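Choline/ethanolamine kinase family protein (Mesorhizobium loti, PDB 3DXQ) probably transfers phosphate to ethanolamine or a similar small amino alcohol, as a kinase-like phosphotransferase of the choline/ethanolamine kinase family. Local coordinates at residues Ile14-Gly19 and Gly38-Arg43; Glu73-Asp78 and Val85-Ala90. All coordinates share one frame; numbering follows the deposited sequence.

Interaction 1 of 2, residues Ile14-Gly19 and Gly38-Arg43; sequences IPMLAG and GDLCLR
Leu17 lies across Leu40 and Leu42, dividing its two methyl branches between them. Leu17 CD2 lies 3.5 Å from Leu40 CD1 and also reaches Leu40 CB; Leu17 CD1 meets Leu42 CD1 at 3.8 Å. Leu17 can serve both because its CG is anti to the carbonyl carbon (chi1 -69°), which sets the forked end between Leu40 and Leu42. Leucine suits the place, since its branch gives one methyl to each of two residues that sit two apart on the same face of strand 40-45. Ile14 brings a second methyl to Leu42, its CD1 lying 3.8 Å from Leu42 CD1, where the two side chains cross obliquely. Leu42 CD1 thus receives methyls from two loop residues. Met16, built as selenomethionine, approaches from the more exposed margin: its chain bends at the last torsion, crosses Leu40 at about a right angle and brings CE to 3.9 Å from Leu40 CD1.

All of these contacts are apolar, and no hydrogen bond joins the two segments. The polar bonds lie within the loop instead. Ile14 O accepts from both Ala18 N, at 2.8 Å, and Leu17 N, at 3.2 Å, so the chain folds back on itself and presents Ile14, Met16 and Leu17 to the same side. Between Leu40 and Leu42, Cys41 points away from the loop and touches Thr86 and Tyr88.

Beneath the loop the apolar surface continues into the neighbouring strand 84-87, where Val85 touches Ile14, Leu17 and Leu40. The arrangement is that of an N-terminal segment packed over one face of the five-stranded antiparallel sheet, whose order 1-2-3-5-4 is that of the N-terminal lobe of the protein-kinase-like fold.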
# COMPACT_ATOMS: atom_id res chain seq x y z
N ILE A 14 -2.88 28.30 -3.05
CA ILE A 14 -1.69 28.14 -2.23
C ILE A 14 -0.69 29.28 -2.37
O ILE A 14 -0.09 29.43 -3.41
CB ILE A 14 -0.94 26.85 -2.51
CG1 ILE A 14 -1.90 25.66 -2.56
CG2 ILE A 14 0.11 26.64 -1.43
CD1 ILE A 14 -2.35 25.29 -3.94
N PRO A 15 -0.50 30.09 -1.30
CA PRO A 15 0.44 31.21 -1.35
C PRO A 15 1.86 30.81 -1.73
O PRO A 15 2.48 31.47 -2.55
CB PRO A 15 0.40 31.79 0.07
CG PRO A 15 -0.91 31.37 0.62
CD PRO A 15 -1.15 30.00 0.03
N MSE A 16 2.37 29.73 -1.16
CA MSE A 16 3.75 29.29 -1.48
C MSE A 16 3.98 28.77 -2.91
O MSE A 16 5.13 28.68 -3.36
CB MSE A 16 4.27 28.26 -0.48
CG MSE A 16 3.23 27.40 0.18
SE MSE A 16 4.01 25.79 0.90
CE MSE A 16 5.86 26.15 0.84
N LEU A 17 2.92 28.43 -3.63
CA LEU A 17 3.05 28.09 -5.04
C LEU A 17 2.57 29.21 -5.97
O LEU A 17 2.98 29.27 -7.12
CB LEU A 17 2.30 26.80 -5.35
CG LEU A 17 2.89 25.54 -4.73
CD1 LEU A 17 2.00 24.34 -5.04
CD2 LEU A 17 4.28 25.31 -5.26
N ALA A 18 1.70 30.10 -5.47
CA ALA A 18 1.16 31.21 -6.29
C ALA A 18 2.22 31.88 -7.16
O ALA A 18 3.36 32.07 -6.74
CB ALA A 18 0.48 32.25 -5.39
N GLY A 19 1.82 32.22 -8.38
CA GLY A 19 2.71 32.90 -9.32
C GLY A 19 3.91 32.09 -9.79
O GLY A 19 4.95 32.66 -10.13
N GLY A 38 8.41 23.52 -9.41
CA GLY A 38 9.67 24.00 -8.85
C GLY A 38 10.31 22.87 -8.07
O GLY A 38 10.69 21.85 -8.64
N ASP A 39 10.40 23.04 -6.76
CA ASP A 39 10.94 22.04 -5.85
C ASP A 39 9.86 21.52 -4.89
O ASP A 39 10.15 20.82 -3.93
CB ASP A 39 12.11 22.66 -5.07
CG ASP A 39 13.15 23.26 -5.99
OD1 ASP A 39 13.58 22.54 -6.90
OD2 ASP A 39 13.52 24.45 -5.85
N LEU A 40 8.60 21.87 -5.16
CA LEU A 40 7.49 21.44 -4.31
C LEU A 40 6.61 20.54 -5.17
O LEU A 40 6.70 20.60 -6.39
CB LEU A 40 6.71 22.66 -3.80
CG LEU A 40 7.50 23.71 -3.02
CD1 LEU A 40 6.68 24.97 -2.79
CD2 LEU A 40 7.98 23.17 -1.70
N CYS A 41 5.81 19.69 -4.54
CA CYS A 41 4.85 18.82 -5.25
C CYS A 41 3.44 19.18 -4.83
O CYS A 41 3.14 19.32 -3.65
CB CYS A 41 5.04 17.35 -4.94
SG CYS A 41 6.52 16.65 -5.50
N LEU A 42 2.58 19.32 -5.82
CA LEU A 42 1.18 19.62 -5.61
C LEU A 42 0.42 18.31 -5.80
O LEU A 42 0.60 17.66 -6.83
CB LEU A 42 0.73 20.65 -6.65
CG LEU A 42 -0.68 21.20 -6.55
CD1 LEU A 42 -0.92 21.98 -5.26
CD2 LEU A 42 -0.91 22.09 -7.73
N ARG A 43 -0.38 17.91 -4.81
CA ARG A 43 -1.18 16.68 -4.90
C ARG A 43 -2.68 17.01 -4.90
O ARG A 43 -3.18 17.62 -3.95
CB ARG A 43 -0.84 15.76 -3.73
CG ARG A 43 0.63 15.81 -3.30
CD ARG A 43 0.97 14.73 -2.27
NE ARG A 43 1.33 13.44 -2.89
CZ ARG A 43 2.55 13.12 -3.34
NH1 ARG A 43 3.56 13.98 -3.25
NH2 ARG A 43 2.76 11.92 -3.89

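Interaction 2 of 2, residues Glu73-Asp78 and Val85-Ala90; sequences EVLHVD and VTRYIA
The Arg87 guanidinium has Leu75 CD1 over one face, 3.5 Å from NH1, and Glu73 OE1 at its edge, near its plane. That edge contact is a salt bridge of 3.0 Å between Arg87 NH1 and Glu73 OE1, with carboxylate and guanidinium planes 22° apart. Arginine suits this exposed margin, offering a charged edge to the glutamate and a flat face to the leucine. A bend at chi3 (-94°) lays the guanidinium beside Glu73 and against Leu75. With an alanine in place of Leu75, that face of the guanidinium would probably lose its apolar cover and the group would be freer to turn about its salt bridge. At the His76 ring, Val85 CG2 lies at the edge, near the plane, while His76 CB and Val85 CB pack at 3.9 Å.

The backbones run antiparallel. Val85 O accepts from Leu75 N at 2.8 Å and, weakly, from His76 N, while Val85 N donates to His76 O at 3.0 Å. Thr86, paired with Val74 on the opposite face from Val85 and His76, sets its CA against Glu73 O in a C-H...O contact, and its OG1 bonds to Arg43 NH1. With Leu75 and His76 both facing Val85, this is a classic beta bulge, set in the hairpin that forms one margin of the kinase-like N-terminal sheet.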
# COMPACT_ATOMS: atom_id res chain seq x y z
N GLU A 73 8.27 15.90 3.93
CA GLU A 73 7.64 16.98 4.66
C GLU A 73 6.31 17.39 4.04
O GLU A 73 6.20 17.50 2.82
CB GLU A 73 8.54 18.21 4.62
CG GLU A 73 9.33 18.46 5.87
CD GLU A 73 9.71 19.92 5.96
OE1 GLU A 73 10.44 20.40 5.06
OE2 GLU A 73 9.24 20.59 6.92
N VAL A 74 5.31 17.63 4.88
CA VAL A 74 4.00 18.10 4.44
C VAL A 74 3.94 19.58 4.73
O VAL A 74 3.86 19.98 5.88
CB VAL A 74 2.86 17.37 5.15
CG1 VAL A 74 1.54 18.03 4.85
CG2 VAL A 74 2.84 15.94 4.75
N LEU A 75 4.00 20.40 3.69
CA LEU A 75 4.10 21.84 3.86
C LEU A 75 2.76 22.56 3.87
O LEU A 75 2.68 23.70 4.34
CB LEU A 75 4.98 22.44 2.77
CG LEU A 75 6.36 21.77 2.67
CD1 LEU A 75 7.15 22.40 1.54
CD2 LEU A 75 7.13 21.87 4.00
N HIS A 76 1.71 21.93 3.36
CA HIS A 76 0.44 22.62 3.31
C HIS A 76 -0.70 21.67 3.02
O HIS A 76 -0.53 20.69 2.32
CB HIS A 76 0.50 23.74 2.26
CG HIS A 76 -0.67 24.67 2.29
ND1 HIS A 76 -1.24 25.20 1.15
CD2 HIS A 76 -1.41 25.14 3.32
CE1 HIS A 76 -2.26 25.97 1.48
NE2 HIS A 76 -2.39 25.94 2.79
N VAL A 77 -1.85 21.96 3.61
CA VAL A 77 -3.05 21.18 3.37
C VAL A 77 -4.18 22.18 3.20
O VAL A 77 -4.18 23.23 3.84
CB VAL A 77 -3.34 20.23 4.51
CG1 VAL A 77 -4.55 19.37 4.19
CG2 VAL A 77 -2.13 19.36 4.76
N ASP A 78 -5.12 21.86 2.33
CA ASP A 78 -6.23 22.75 2.07
C ASP A 78 -7.47 22.13 2.71
O ASP A 78 -7.87 21.04 2.32
CB ASP A 78 -6.40 22.95 0.57
CG ASP A 78 -7.34 24.10 0.24
OD1 ASP A 78 -8.00 24.62 1.16
OD2 ASP A 78 -7.42 24.45 -0.97
N VAL A 85 0.54 20.09 -0.38
CA VAL A 85 1.85 20.46 -0.89
C VAL A 85 2.94 19.77 -0.07
O VAL A 85 3.00 19.92 1.14
CB VAL A 85 2.09 21.96 -0.85
CG1 VAL A 85 3.44 22.27 -1.50
CG2 VAL A 85 0.94 22.71 -1.53
N THR A 86 3.79 19.01 -0.75
CA THR A 86 4.92 18.35 -0.11
C THR A 86 6.19 18.85 -0.76
O THR A 86 6.14 19.55 -1.76
CB THR A 86 4.83 16.83 -0.26
OG1 THR A 86 4.80 16.50 -1.66
CG2 THR A 86 3.58 16.33 0.39
N ARG A 87 7.33 18.48 -0.19
CA ARG A 87 8.59 18.88 -0.75
C ARG A 87 9.00 17.82 -1.75
O ARG A 87 8.81 16.63 -1.51
CB ARG A 87 9.64 19.09 0.34
CG ARG A 87 10.99 19.48 -0.23
CD ARG A 87 11.88 20.21 0.77
NE ARG A 87 11.73 21.65 0.63
CZ ARG A 87 11.07 22.44 1.47
NH1 ARG A 87 10.47 21.96 2.55
NH2 ARG A 87 11.01 23.71 1.22
N TYR A 88 9.54 18.26 -2.88
CA TYR A 88 10.02 17.34 -3.89
C TYR A 88 11.40 16.86 -3.51
O TYR A 88 12.27 17.66 -3.18
CB TYR A 88 10.08 17.96 -5.28
CG TYR A 88 10.64 17.02 -6.33
CD1 TYR A 88 9.93 15.89 -6.74
CD2 TYR A 88 11.88 17.25 -6.92
CE1 TYR A 88 10.43 15.02 -7.71
CE2 TYR A 88 12.39 16.39 -7.90
CZ TYR A 88 11.66 15.28 -8.29
OH TYR A 88 12.15 14.42 -9.24
N ILE A 89 11.57 15.55 -3.63
CA ILE A 89 12.84 14.86 -3.41
C ILE A 89 13.62 14.69 -4.73
O ILE A 89 13.32 13.80 -5.55
CB ILE A 89 12.55 13.48 -2.84
CG1 ILE A 89 11.88 13.66 -1.49
CG2 ILE A 89 13.82 12.67 -2.71
CD1 ILE A 89 11.28 12.37 -0.96
N ALA A 90 14.61 15.55 -4.91
CA ALA A 90 15.44 15.56 -6.10
C ALA A 90 16.27 14.29 -6.12
O ALA A 90 16.57 13.72 -5.08
CB ALA A 90 16.34 16.78 -6.11

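Overall arrangement
Both interactions involve the same five-stranded sheet, their centres about 8 Å apart, but in different ways. Interaction 1 lays a loop over one sheet face; it is mostly buried and wholly apolar across its interface. Interaction 2 joins two strands edge to edge, so backbone hydrogen bonds carry it, with a salt bridge where it reaches solvent. They meet directly: Leu40 CD2 packs on Leu75 CD1 at 3.4 Å, Ile14 touches His76, and the backbones of Cys41 and Thr86 are probably hydrogen-bonded between neighbouring strands 40-45 and 84-87. Val85 belongs to both settings, pairing with His76 while its side chain touches Ile14 and Leu17 of the covering loop.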